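Local structure of aspartate aminotransferase (Leishmania major, 4H51) at residues K182-A187 with A216-A221; C163-Y168 with F193-C198. The protein probably catalyses the reversible transfer of an amino group between L-aspartate and 2-oxoglutarate, using pyridoxal 5'-phosphate as cofactor, and works as a homodimer. One frame throughout, in Å; residues are numbered along the deposited sequence.

Interaction 1 of 2, residues K182-A187 with A216-A221; sequences KDILAA and ASLMLA
I184 of helix 177-186 and L218 of helix 209-221 meet between two almost parallel helices, whose short axes approach to 9.9 Å with their N-to-C directions 11° apart. The tight part lies on the buried side. There I184 CG2, anti to its own backbone N, meets L218 CB at 3.7 Å, and the two side chains run at roughly a right angle. M219 starts out pointing away from the other helix, but a bend at its second torsion (chi2 -71°) turns the thioether back, so that CE lies 3.9 Å from I184 CD1 and the same distance from I184 CG1. One methyl thus touches both atoms of the longer isoleucine branch. The other flank is looser and faces solvent: the end of L185, an exposed residue, meets L218 CD2 through CD2 and CG, with the two CD2 atoms 3.9 Å apart. The contact between the two segments is entirely apolar and buries 231 Å² over both sides. Polar links lie just beyond it, since K222 NZ hydrogen-bonds to the carbonyl oxygens of L185 and A187, and H224 NE2 to that of I184. I184 also rests on F193 of strand 192-196. Neighbouring, nearly parallel helices on one face of a mainly parallel sheet are the arrangement of the alpha/beta large domain of fold type I pyridoxal-phosphate enzymes.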
loop_
_atom_site.group_PDB
_atom_site.type_symbol
_atom_site.label_atom_id
_atom_site.label_comp_id
_atom_site.label_asym_id
_atom_site.label_seq_id
_atom_site.Cartn_x
_atom_site.Cartn_y
_atom_site.Cartn_z
ATOM N N LYS B 182 5.039 -22.070 28.860
ATOM C CA LYS B 182 5.985 -21.467 29.778
ATOM C C LYS B 182 6.277 -20.020 29.358
ATOM O O LYS B 182 6.255 -19.140 30.183
ATOM C CB LYS B 182 7.260 -22.293 29.795
ATOM C CG LYS B 182 8.350 -21.811 30.740
ATOM C CD LYS B 182 9.327 -22.963 31.013
ATOM C CE LYS B 182 10.757 -22.494 31.192
ATOM N NZ LYS B 182 10.863 -21.605 32.383
ATOM N N ASP B 183 6.566 -19.796 28.082
ATOM C CA ASP B 183 6.891 -18.443 27.637
ATOM C C ASP B 183 5.688 -17.455 27.695
ATOM O O ASP B 183 5.854 -16.255 28.003
ATOM C CB ASP B 183 7.504 -18.503 26.229
ATOM C CG ASP B 183 8.924 -19.072 26.216
ATOM O OD1 ASP B 183 9.535 -19.321 27.312
ATOM O OD2 ASP B 183 9.414 -19.371 25.093
ATOM N N ILE B 184 4.489 -17.946 27.385
ATOM C CA ILE B 184 3.253 -17.146 27.504
ATOM C C ILE B 184 3.103 -16.707 28.950
ATOM O O ILE B 184 2.783 -15.590 29.221
ATOM C CB ILE B 184 2.004 -17.950 27.023
ATOM C CG1 ILE B 184 2.081 -18.215 25.517
ATOM C CG2 ILE B 184 0.664 -17.224 27.312
ATOM C CD1 ILE B 184 1.131 -19.332 25.052
ATOM N N LEU B 185 3.346 -17.630 29.871
ATOM C CA LEU B 185 3.167 -17.353 31.295
ATOM C C LEU B 185 4.301 -16.442 31.839
ATOM O O LEU B 185 4.077 -15.615 32.735
ATOM C CB LEU B 185 3.049 -18.686 32.074
ATOM C CG LEU B 185 1.674 -19.407 32.036
ATOM C CD1 LEU B 185 1.759 -20.782 32.698
ATOM C CD2 LEU B 185 0.665 -18.513 32.721
ATOM N N ALA B 186 5.518 -16.624 31.324
ATOM C CA ALA B 186 6.694 -15.890 31.809
ATOM C C ALA B 186 6.686 -14.426 31.338
ATOM O O ALA B 186 7.251 -13.544 31.970
ATOM C CB ALA B 186 7.985 -16.588 31.378
ATOM N N ALA B 187 6.003 -14.161 30.246
ATOM C CA ALA B 187 5.831 -12.808 29.768
ATOM C C ALA B 187 5.071 -11.988 30.778
ATOM O O ALA B 187 4.177 -12.480 31.460
ATOM C CB ALA B 187 5.093 -12.825 28.454
ATOM N N ALA B 216 -5.778 -20.051 24.489
ATOM C CA ALA B 216 -6.782 -19.008 24.794
ATOM C C ALA B 216 -6.881 -18.761 26.297
ATOM O O ALA B 216 -6.922 -17.614 26.713
ATOM C CB ALA B 216 -8.143 -19.333 24.217
ATOM N N SER B 217 -6.969 -19.809 27.100
ATOM C CA SER B 217 -7.047 -19.643 28.549
ATOM C C SER B 217 -5.864 -18.845 29.123
ATOM O O SER B 217 -6.040 -18.011 30.009
ATOM C CB SER B 217 -7.080 -21.005 29.242
ATOM O OG SER B 217 -8.246 -21.674 28.890
ATOM N N LEU B 218 -4.678 -19.124 28.625
ATOM C CA LEU B 218 -3.467 -18.426 29.069
ATOM C C LEU B 218 -3.460 -16.967 28.622
ATOM O O LEU B 218 -3.040 -16.074 29.391
ATOM C CB LEU B 218 -2.230 -19.116 28.500
ATOM C CG LEU B 218 -1.973 -20.517 29.022
ATOM C CD1 LEU B 218 -0.676 -21.015 28.430
ATOM C CD2 LEU B 218 -1.896 -20.526 30.547
ATOM N N MET B 219 -3.913 -16.696 27.397
ATOM C CA MET B 219 -3.963 -15.301 26.918
ATOM C C MET B 219 -4.950 -14.462 27.730
ATOM O O MET B 219 -4.721 -13.265 27.971
ATOM C CB MET B 219 -4.349 -15.215 25.415
ATOM C CG MET B 219 -3.352 -15.943 24.496
ATOM S SD MET B 219 -1.815 -15.014 24.449
ATOM C CE MET B 219 -0.721 -16.230 23.699
ATOM N N LEU B 220 -6.051 -15.084 28.161
ATOM C CA LEU B 220 -7.031 -14.389 28.965
ATOM C C LEU B 220 -6.477 -14.182 30.372
ATOM O O LEU B 220 -6.568 -13.096 30.895
ATOM C CB LEU B 220 -8.364 -15.154 29.025
ATOM C CG LEU B 220 -9.225 -15.102 27.779
ATOM C CD1 LEU B 220 -10.087 -16.371 27.627
ATOM C CD2 LEU B 220 -10.090 -13.821 27.740
ATOM N N ALA B 221 -5.849 -15.193 30.954
ATOM C CA ALA B 221 -5.329 -15.115 32.324
ATOM C C ALA B 221 -4.268 -14.042 32.477
ATOM O O ALA B 221 -4.205 -13.361 33.502
ATOM C CB ALA B 221 -4.764 -16.471 32.760
#

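Interaction 2 of 2, residues C163-Y168 with F193-C198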
loop_
_atom_site.group_PDB
_atom_site.type_symbol
_atom_site.label_atom_id
_atom_site.label_comp_id
_atom_site.label_asym_id
_atom_site.label_seq_id
_atom_site.Cartn_x
_atom_site.Cartn_y
_atom_site.Cartn_z
ATOM N N CYS B 163 10.414 -10.229 21.057
ATOM C CA CYS B 163 10.749 -11.443 21.827
ATOM C C CYS B 163 10.222 -12.622 21.060
ATOM O O CYS B 163 9.479 -12.443 20.048
ATOM C CB CYS B 163 10.134 -11.390 23.213
ATOM S SG CYS B 163 10.677 -9.998 24.266
ATOM N N THR B 164 10.654 -13.817 21.450
ATOM C CA THR B 164 10.103 -15.013 20.879
ATOM C C THR B 164 9.478 -15.954 21.910
ATOM O O THR B 164 9.857 -15.917 23.082
ATOM C CB THR B 164 11.162 -15.773 20.076
ATOM O OG1 THR B 164 12.199 -16.203 20.981
ATOM C CG2 THR B 164 11.752 -14.849 18.964
ATOM N N TYR B 165 8.489 -16.739 21.464
ATOM C CA TYR B 165 7.983 -17.860 22.261
ATOM C C TYR B 165 8.442 -19.154 21.622
ATOM O O TYR B 165 8.449 -19.291 20.378
ATOM C CB TYR B 165 6.455 -17.862 22.449
ATOM C CG TYR B 165 5.628 -17.754 21.226
ATOM C CD1 TYR B 165 5.261 -16.515 20.738
ATOM C CD2 TYR B 165 5.177 -18.877 20.572
ATOM C CE1 TYR B 165 4.458 -16.389 19.596
ATOM C CE2 TYR B 165 4.380 -18.767 19.413
ATOM C CZ TYR B 165 4.012 -17.509 18.956
ATOM O OH TYR B 165 3.247 -17.335 17.833
ATOM N N ALA B 166 8.843 -20.084 22.492
ATOM C CA ALA B 166 9.103 -21.441 22.074
ATOM C C ALA B 166 7.918 -21.961 21.268
ATOM O O ALA B 166 6.778 -21.733 21.621
ATOM C CB ALA B 166 9.340 -22.317 23.303
ATOM N N TYR B 167 8.184 -22.665 20.190
ATOM C CA TYR B 167 7.122 -23.094 19.311
ATOM C C TYR B 167 7.498 -24.407 18.650
ATOM O O TYR B 167 6.922 -25.449 18.999
ATOM C CB TYR B 167 6.770 -21.988 18.292
ATOM C CG TYR B 167 5.545 -22.362 17.494
ATOM C CD1 TYR B 167 4.296 -22.262 18.075
ATOM C CD2 TYR B 167 5.634 -22.900 16.217
ATOM C CE1 TYR B 167 3.156 -22.669 17.414
ATOM C CE2 TYR B 167 4.488 -23.272 15.532
ATOM C CZ TYR B 167 3.242 -23.154 16.133
ATOM O OH TYR B 167 2.043 -23.545 15.514
ATOM N N TYR B 168 8.451 -24.379 17.727
ATOM C CA TYR B 168 8.825 -25.597 16.981
ATOM C C TYR B 168 10.037 -26.259 17.607
ATOM O O TYR B 168 10.996 -25.584 17.943
ATOM C CB TYR B 168 9.148 -25.253 15.542
ATOM C CG TYR B 168 9.278 -26.454 14.655
ATOM C CD1 TYR B 168 8.180 -27.289 14.429
ATOM C CD2 TYR B 168 10.464 -26.754 14.038
ATOM C CE1 TYR B 168 8.275 -28.396 13.618
ATOM C CE2 TYR B 168 10.578 -27.862 13.215
ATOM C CZ TYR B 168 9.483 -28.675 13.007
ATOM O OH TYR B 168 9.552 -29.794 12.199
ATOM N N PHE B 193 1.102 -10.893 21.516
ATOM C CA PHE B 193 1.525 -12.138 20.881
ATOM C C PHE B 193 0.995 -12.200 19.469
ATOM O O PHE B 193 -0.234 -12.164 19.262
ATOM C CB PHE B 193 1.024 -13.349 21.638
ATOM C CG PHE B 193 1.830 -13.658 22.853
ATOM C CD1 PHE B 193 1.721 -12.859 23.989
ATOM C CD2 PHE B 193 2.766 -14.663 22.834
ATOM C CE1 PHE B 193 2.492 -13.121 25.101
ATOM C CE2 PHE B 193 3.534 -14.912 23.938
ATOM C CZ PHE B 193 3.416 -14.111 25.072
ATOM N N ILE B 194 1.916 -12.327 18.511
ATOM C CA ILE B 194 1.556 -12.625 17.110
ATOM C C ILE B 194 1.502 -14.142 16.940
ATOM O O ILE B 194 2.515 -14.820 17.032
ATOM C CB ILE B 194 2.509 -11.951 16.138
ATOM C CG1 ILE B 194 2.445 -10.430 16.321
ATOM C CG2 ILE B 194 2.201 -12.360 14.686
ATOM C CD1 ILE B 194 3.288 -9.642 15.333
ATOM N N LEU B 195 0.286 -14.633 16.678
ATOM C CA LEU B 195 -0.042 -16.035 16.439
ATOM C C LEU B 195 -0.458 -16.315 15.008
ATOM O O LEU B 195 -1.238 -15.594 14.440
ATOM C CB LEU B 195 -1.169 -16.425 17.358
ATOM C CG LEU B 195 -0.928 -16.142 18.863
ATOM C CD1 LEU B 195 -2.191 -16.536 19.586
ATOM C CD2 LEU B 195 0.316 -16.924 19.401
ATOM N N HIS B 196 0.056 -17.401 14.419
ATOM C CA HIS B 196 -0.388 -17.829 13.113
ATOM C C HIS B 196 -1.675 -18.558 13.288
ATOM O O HIS B 196 -1.716 -19.589 14.002
ATOM C CB HIS B 196 0.628 -18.777 12.473
ATOM C CG HIS B 196 2.009 -18.176 12.267
ATOM N ND1 HIS B 196 2.589 -18.085 11.043
ATOM C CD2 HIS B 196 2.901 -17.622 13.155
ATOM C CE1 HIS B 196 3.820 -17.538 11.179
ATOM N NE2 HIS B 196 4.006 -17.238 12.459
ATOM N N GLN B 197 -2.710 -18.057 12.598
ATOM C CA GLN B 197 -4.070 -18.537 12.749
ATOM C C GLN B 197 -4.215 -20.001 12.300
ATOM O O GLN B 197 -4.887 -20.790 12.971
ATOM C CB GLN B 197 -5.034 -17.595 12.004
ATOM C CG GLN B 197 -6.439 -17.565 12.558
ATOM C CD GLN B 197 -7.292 -18.764 12.162
ATOM O OE1 GLN B 197 -8.133 -19.215 12.929
ATOM N NE2 GLN B 197 -7.137 -19.210 10.957
ATOM N N CYS B 198 -3.542 -20.352 11.205
ATOM C CA CYS B 198 -3.407 -21.737 10.757
ATOM C C CYS B 198 -2.255 -21.768 9.747
ATOM O O CYS B 198 -1.796 -20.716 9.293
ATOM C CB CYS B 198 -4.731 -22.261 10.166
ATOM S SG CYS B 198 -5.130 -21.573 8.550
HETATM O O HOH W 1 1.908 -18.998 16.135
HETATM O O HOH W 2 0.395 -21.102 15.786
#
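The central beta-sheet of the large, cofactor-binding domain of this aminotransferase family supplies the strands of both segments, and a tyrosine bridges them over the strand that lies between. The axes of strands 163-166 and 193-196 pass 8.9 Å apart and diverge by 48°, which fits two parallel strands separated by a third in a twisted sheet. Y165 spans the gap. With chi1 at 52°, its CG is tucked between the two main-chain branches, and the ring carries the hydroxyl to strand 193-196, where Y165 OH donates to I194 O at 2.7 Å. The bond meets the carbonyl at a C=O...O angle of 139°, and the acceptor lies near the tyrosine ring plane, at its edge. A water donates to Y165 OH and accepts from H196 N at 3.0 Å, so the hydroxyl is both donor and acceptor and is linked to the strand backbone directly at I194 and through the water at H196. F193 and L195 pack obliquely from the same side of the Y165 ring plane: Y165 CD1 lies 3.7 Å from F193 CD2, and L195 CD2 lies 3.8 Å from Y165 CZ. Farther along, a second water donates to both Y167 OH (3.0 Å) and H196 O (3.2 Å), and Y167 OH also hydrogen-bonds to V205 O. Strand 140-144 lies between the two segments, pairing with C163 and Y165 and touching the Y165 side chain through Y141 and S143; helix 177-186 covers Y165 with M180 and D183, and strand 225-230 packs against L195 on the other side of strand 192-196.

In the fold
From the N terminus the segments come in the order 163-168, 182-187, 193-198 and 216-221, so the two contacts cross: interaction 2 closes the loop from strand 162-169 to strand 192-196, and interaction 1 the loop from helix 177-186 to helix 209-221. Each loop begins or ends within the other. The chain therefore alternates between sheet and helix layer, and the centres of the contacts are 12 Å apart. Direct links join the layers: D183 OD2 lies 2.8 Å from A166 N, a probable hydrogen bond, and M219 CE lies 3.7 Å from F193 CG. Together they fasten a helix pair to two strands of the large-domain sheet that flank strand 140-144.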